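PDB 3HO7: OxyR from Porphyromonas gingivalis, which probably acts as a redox-sensitive, DNA-binding transcriptional activator of the LysR family, seen here as its regulatory domain alone. Local coordinates for residues 10-15 and 39-44; 86-91 and 150-155. All blocks are in the same frame, centred on the assembly; numbering follows the deposited sequence.

Overall arrangement
The two contacts illustrate two ways of building on one mixed sheet: pairing two of its strands, and setting a helix against it. Contact 1 joins neighbouring parallel strands of a beta-alpha-beta unit through main-chain bonds, with a buried aliphatic face and a polar, more exposed face. Contact 2 is the more buried: it sets the end of strand 75-89 against the last turn of helix 145-153, relying on side chains and one bridging water. The centres of contacts 1 and 2 are 38 Å apart, on opposite sides of the chain; their nearest atoms are about 19 Å apart. Both meet the second subunit, contact 1 by extending the sheet and contact 2 by packing from its helix.

Contact 1 (10-15 and 39-44); sequences TGRLNI and GLEIHV
Leu13 is the backbone pivot of this pairing of parallel strands 11-15 and 40-44, bonding to the residues on both sides of Ile42: its N donates to Glu41 O at 2.7 Å and its O accepts from His43 N at 2.6 Å. Glu41 N to Gly11 O and Ile15 N to His43 O continue the pattern. A water joins the two main chains, accepting from Gly11 N and donating to Gly39 O.

The polar face carries Arg12, Asn14, Glu41 and His43. With CG anti to the backbone N (chi1 172°) and the chain extended to NE, Arg12 rises off the sheet and lays its guanidinium flat over one face of the imidazole of His43, the centres 3.3 Å apart and the planes at 14°. The rotation of the guanidinium is fixed at its edge, where NE donates in plane to a lone pair of Asn14 OD1 at 2.7 Å; NH2 adds a weak bond to the same oxygen. The carboxylate of Glu41 runs beside the arginine chain, Glu41 OE2 3.6 Å from Arg12 CD, but lies well out of the guanidinium plane.

On the other face the contacts are aliphatic. Leu40 CD2 meets Leu13 CB at 3.8 Å, while CG2 of Ile15 touches CG2 of both Ile42 and Val44. Helix 22-36 packs on Ile42 and Val44 through Trp33, completing the beta-alpha-beta unit, and helix 200-211 packs on Leu13. Ile42, His43 and Val44 also pair in parallel with a strand of the second subunit, continuing the sheet across the interface.

The chemistry implies a division of labour: main-chain bonds set the register, aliphatic groups seal the helix-covered face, and the stack bridges the strands on the polar face, where nearby Glu41 may help balance the arginine's charge.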
loop_
_atom_site.group_PDB
_atom_site.type_symbol
_atom_site.label_atom_id
_atom_site.label_comp_id
_atom_site.label_asym_id
_atom_site.label_seq_id
_atom_site.Cartn_x
_atom_site.Cartn_y
_atom_site.Cartn_z
ATOM N N THR A 10 -12.697 -29.021 -10.233
ATOM C CA THR A 10 -12.780 -28.032 -9.120
ATOM C C THR A 10 -11.472 -27.981 -8.342
ATOM O O THR A 10 -10.453 -28.504 -8.792
ATOM C CB THR A 10 -13.937 -28.362 -8.155
ATOM O OG1 THR A 10 -13.772 -29.689 -7.642
ATOM C CG2 THR A 10 -15.273 -28.271 -8.876
ATOM N N GLY A 11 -11.500 -27.345 -7.174
ATOM C CA GLY A 11 -10.315 -27.260 -6.329
ATOM C C GLY A 11 -10.036 -25.861 -5.812
ATOM O O GLY A 11 -10.845 -24.947 -5.984
ATOM N N ARG A 12 -8.878 -25.696 -5.181
ATOM C CA ARG A 12 -8.505 -24.417 -4.592
ATOM C C ARG A 12 -7.110 -23.978 -5.029
ATOM O O ARG A 12 -6.234 -24.809 -5.269
ATOM C CB ARG A 12 -8.576 -24.495 -3.067
ATOM C CG ARG A 12 -8.025 -23.272 -2.361
ATOM C CD ARG A 12 -8.210 -23.365 -0.857
ATOM N NE ARG A 12 -7.463 -22.325 -0.155
ATOM C CZ ARG A 12 -7.634 -22.020 1.127
ATOM N NH1 ARG A 12 -8.535 -22.672 1.850
ATOM N NH2 ARG A 12 -6.909 -21.059 1.684
ATOM N N LEU A 13 -6.914 -22.667 -5.124
ATOM C CA LEU A 13 -5.626 -22.106 -5.518
ATOM C C LEU A 13 -5.191 -20.993 -4.570
ATOM O O LEU A 13 -5.914 -20.017 -4.370
ATOM C CB LEU A 13 -5.685 -21.574 -6.952
ATOM C CG LEU A 13 -4.367 -21.040 -7.524
ATOM C CD1 LEU A 13 -3.348 -22.161 -7.646
ATOM C CD2 LEU A 13 -4.590 -20.370 -8.870
ATOM N N ASN A 14 -4.003 -21.144 -3.994
ATOM C CA ASN A 14 -3.448 -20.132 -3.102
ATOM C C ASN A 14 -2.288 -19.413 -3.775
ATOM O O ASN A 14 -1.217 -19.986 -3.947
ATOM C CB ASN A 14 -2.977 -20.771 -1.798
ATOM C CG ASN A 14 -4.057 -21.603 -1.135
ATOM O OD1 ASN A 14 -5.209 -21.179 -1.035
ATOM N ND2 ASN A 14 -3.689 -22.794 -0.675
ATOM N N ILE A 15 -2.506 -18.158 -4.155
ATOM C CA ILE A 15 -1.489 -17.404 -4.879
ATOM C C ILE A 15 -1.110 -16.101 -4.184
ATOM O O ILE A 15 -1.972 -15.325 -3.770
ATOM C CB ILE A 15 -1.934 -17.096 -6.319
ATOM C CG1 ILE A 15 -0.854 -16.289 -7.044
ATOM C CG2 ILE A 15 -3.258 -16.350 -6.318
ATOM C CD1 ILE A 15 -1.222 -15.913 -8.455
ATOM N N GLY A 39 -15.237 -22.436 -11.037
ATOM C CA GLY A 39 -15.193 -23.759 -10.425
ATOM C C GLY A 39 -14.003 -23.915 -9.499
ATOM O O GLY A 39 -13.838 -24.948 -8.852
ATOM N N LEU A 40 -13.175 -22.876 -9.437
ATOM C CA LEU A 40 -11.971 -22.885 -8.616
ATOM C C LEU A 40 -12.023 -21.776 -7.570
ATOM O O LEU A 40 -12.331 -20.628 -7.891
ATOM C CB LEU A 40 -10.734 -22.699 -9.498
ATOM C CG LEU A 40 -9.375 -22.661 -8.796
ATOM C CD1 LEU A 40 -8.898 -24.071 -8.484
ATOM C CD2 LEU A 40 -8.356 -21.932 -9.656
ATOM N N GLU A 41 -11.726 -22.119 -6.321
ATOM C CA GLU A 41 -11.646 -21.119 -5.263
ATOM C C GLU A 41 -10.228 -20.568 -5.166
ATOM O O GLU A 41 -9.282 -21.305 -4.895
ATOM C CB GLU A 41 -12.063 -21.705 -3.915
ATOM C CG GLU A 41 -12.085 -20.672 -2.799
ATOM C CD GLU A 41 -11.908 -21.283 -1.425
ATOM O OE1 GLU A 41 -12.040 -20.544 -0.426
ATOM O OE2 GLU A 41 -11.630 -22.498 -1.340
ATOM N N ILE A 42 -10.089 -19.265 -5.382
ATOM C CA ILE A 42 -8.775 -18.633 -5.405
ATOM C C ILE A 42 -8.514 -17.781 -4.169
ATOM O O ILE A 42 -9.239 -16.825 -3.900
ATOM C CB ILE A 42 -8.601 -17.751 -6.653
ATOM C CG1 ILE A 42 -8.728 -18.596 -7.921
ATOM C CG2 ILE A 42 -7.258 -17.039 -6.618
ATOM C CD1 ILE A 42 -8.696 -17.786 -9.197
ATOM N N HIS A 43 -7.470 -18.131 -3.426
ATOM C CA HIS A 43 -7.068 -17.353 -2.261
ATOM C C HIS A 43 -5.866 -16.475 -2.584
ATOM O O HIS A 43 -4.742 -16.962 -2.682
ATOM C CB HIS A 43 -6.747 -18.270 -1.081
ATOM C CG HIS A 43 -7.957 -18.734 -0.332
ATOM N ND1 HIS A 43 -8.800 -19.714 -0.811
ATOM C CD2 HIS A 43 -8.464 -18.353 0.865
ATOM C CE1 HIS A 43 -9.776 -19.915 0.056
ATOM N NE2 HIS A 43 -9.595 -19.102 1.083
ATOM N N VAL A 44 -6.115 -15.181 -2.753
ATOM C CA VAL A 44 -5.054 -14.227 -3.042
ATOM C C VAL A 44 -4.463 -13.675 -1.754
ATOM O O VAL A 44 -5.187 -13.403 -0.795
ATOM C CB VAL A 44 -5.574 -13.045 -3.877
ATOM C CG1 VAL A 44 -4.476 -12.004 -4.061
ATOM C CG2 VAL A 44 -6.095 -13.533 -5.220
HETATM O O HOH W 1 -13.652 -25.203 -6.333
#

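Contact 2 (86-91 and 150-155); sequences LGYVSR and RLVESG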
loop_
_atom_site.group_PDB
_atom_site.type_symbol
_atom_site.label_atom_id
_atom_site.label_comp_id
_atom_site.label_asym_id
_atom_site.label_seq_id
_atom_site.Cartn_x
_atom_site.Cartn_y
_atom_site.Cartn_z
ATOM N N LEU A 86 8.990 4.320 -14.021
ATOM C CA LEU A 86 8.853 5.699 -14.458
ATOM C C LEU A 86 9.099 6.641 -13.295
ATOM O O LEU A 86 8.761 6.336 -12.150
ATOM C CB LEU A 86 7.466 5.955 -15.056
ATOM C CG LEU A 86 7.121 5.263 -16.379
ATOM C CD1 LEU A 86 5.729 5.671 -16.832
ATOM C CD2 LEU A 86 8.153 5.590 -17.444
ATOM N N GLY A 87 9.709 7.782 -13.594
ATOM C CA GLY A 87 9.891 8.821 -12.600
ATOM C C GLY A 87 8.561 9.446 -12.233
ATOM O O GLY A 87 7.729 9.730 -13.096
ATOM N N TYR A 88 8.352 9.643 -10.939
ATOM C CA TYR A 88 7.188 10.356 -10.461
ATOM C C TYR A 88 7.760 11.566 -9.739
ATOM O O TYR A 88 8.311 11.441 -8.648
ATOM C CB TYR A 88 6.376 9.461 -9.522
ATOM C CG TYR A 88 4.908 9.808 -9.410
ATOM C CD1 TYR A 88 4.107 9.916 -10.540
ATOM C CD2 TYR A 88 4.316 9.996 -8.168
ATOM C CE1 TYR A 88 2.757 10.225 -10.438
ATOM C CE2 TYR A 88 2.974 10.302 -8.052
ATOM C CZ TYR A 88 2.198 10.414 -9.189
ATOM O OH TYR A 88 0.864 10.716 -9.064
ATOM N N VAL A 89 7.659 12.729 -10.371
ATOM C CA VAL A 89 8.389 13.914 -9.931
ATOM C C VAL A 89 7.448 15.001 -9.427
ATOM O O VAL A 89 6.555 15.431 -10.146
ATOM C CB VAL A 89 9.229 14.495 -11.087
ATOM C CG1 VAL A 89 10.104 15.639 -10.590
ATOM C CG2 VAL A 89 10.074 13.405 -11.731
ATOM N N SER A 90 7.660 15.459 -8.196
ATOM C CA SER A 90 6.809 16.498 -7.630
ATOM C C SER A 90 6.999 17.805 -8.391
ATOM O O SER A 90 8.053 18.042 -8.977
ATOM C CB SER A 90 7.115 16.717 -6.150
ATOM O OG SER A 90 7.886 17.891 -5.967
ATOM N N ARG A 91 5.978 18.652 -8.369
ATOM C CA ARG A 91 6.017 19.921 -9.083
ATOM C C ARG A 91 7.041 20.884 -8.478
ATOM O O ARG A 91 7.340 21.929 -9.058
ATOM C CB ARG A 91 4.621 20.552 -9.104
ATOM C CG ARG A 91 3.551 19.631 -9.673
ATOM C CD ARG A 91 2.152 20.175 -9.441
ATOM N NE ARG A 91 1.131 19.222 -9.867
ATOM C CZ ARG A 91 0.648 19.153 -11.102
ATOM N NH1 ARG A 91 1.086 19.989 -12.035
ATOM N NH2 ARG A 91 -0.278 18.252 -11.403
ATOM N N ARG A 150 1.790 9.679 -2.676
ATOM C CA ARG A 150 1.078 10.733 -1.974
ATOM C C ARG A 150 2.050 11.856 -1.619
ATOM O O ARG A 150 1.700 13.032 -1.676
ATOM C CB ARG A 150 0.394 10.187 -0.719
ATOM C CG ARG A 150 -0.669 9.125 -0.985
ATOM C CD ARG A 150 -1.809 9.666 -1.831
ATOM N NE ARG A 150 -1.543 9.501 -3.255
ATOM C CZ ARG A 150 -1.725 8.361 -3.918
ATOM N NH1 ARG A 150 -1.456 8.293 -5.215
ATOM N NH2 ARG A 150 -2.175 7.289 -3.282
ATOM N N LEU A 151 3.278 11.486 -1.270
ATOM C CA LEU A 151 4.288 12.483 -0.915
ATOM C C LEU A 151 4.640 13.333 -2.128
ATOM O O LEU A 151 4.649 14.563 -2.063
ATOM C CB LEU A 151 5.543 11.812 -0.354
ATOM C CG LEU A 151 5.432 11.270 1.072
ATOM C CD1 LEU A 151 6.619 10.374 1.405
ATOM C CD2 LEU A 151 5.315 12.416 2.057
ATOM N N VAL A 152 4.922 12.667 -3.241
ATOM C CA VAL A 152 5.283 13.359 -4.470
ATOM C C VAL A 152 4.174 14.303 -4.926
ATOM O O VAL A 152 4.434 15.444 -5.301
ATOM C CB VAL A 152 5.621 12.366 -5.598
ATOM C CG1 VAL A 152 5.885 13.108 -6.899
ATOM C CG2 VAL A 152 6.819 11.514 -5.206
ATOM N N GLU A 153 2.935 13.825 -4.882
ATOM C CA GLU A 153 1.796 14.628 -5.310
ATOM C C GLU A 153 1.608 15.870 -4.438
ATOM O O GLU A 153 0.970 16.838 -4.848
ATOM C CB GLU A 153 0.529 13.773 -5.332
ATOM C CG GLU A 153 0.609 12.609 -6.311
ATOM C CD GLU A 153 -0.442 11.551 -6.050
ATOM O OE1 GLU A 153 -1.281 11.753 -5.145
ATOM O OE2 GLU A 153 -0.420 10.513 -6.746
ATOM N N SER A 154 2.168 15.812 -3.234
ATOM C CA SER A 154 2.076 16.890 -2.261
ATOM C C SER A 154 3.249 17.851 -2.408
ATOM O O SER A 154 3.383 18.802 -1.641
ATOM C CB SER A 154 2.020 16.332 -0.838
ATOM O OG SER A 154 3.154 15.536 -0.558
ATOM N N GLY A 155 4.092 17.595 -3.400
ATOM C CA GLY A 155 5.249 18.434 -3.650
ATOM C C GLY A 155 6.521 18.050 -2.923
ATOM O O GLY A 155 7.501 18.790 -2.958
HETATM O O HOH W 2 3.958 17.697 -6.685
#
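Tyr88 carries its CG anti to the backbone N (chi1 -155°), directing the ring to the last turn of helix 145-153, while Glu153, with CG beside its backbone N (chi1 -62°) and the chain extended beyond, swings its carboxylate to the phenol. Tyr88 OH donates to the anti side of Glu153 OE2 at 2.7 Å, and OE2 itself lies at the edge of the tyrosine ring, near its plane. Arg150 grips the same carboxylate side-on: NH1 reaches OE2 from the syn side at 2.9 Å and NE reaches OE1 from above the carboxylate plane. Gln173 also bonds to OE2, which thus takes three side-chain donors, and the arginine probably favours the ionised carboxylate.

Val152 CG1 wedges against the strand, 3.7 Å from Tyr88 CD2 and 3.4 Å from Tyr88 O. Ser90 CB comes close to Val152 O, at 3.1 Å, while Ser90 OG bonds to Glu93. A water bridges Arg91 N and Val152 O.

That carbonyl also accepts from Gly155 N. Gly155, at positive phi with two bonds back into the last turn, ends helix 145-153 in a Schellman motif where it packs on strand 75-89 in the LysR regulatory domain, of periplasmic-binding-protein-like fold.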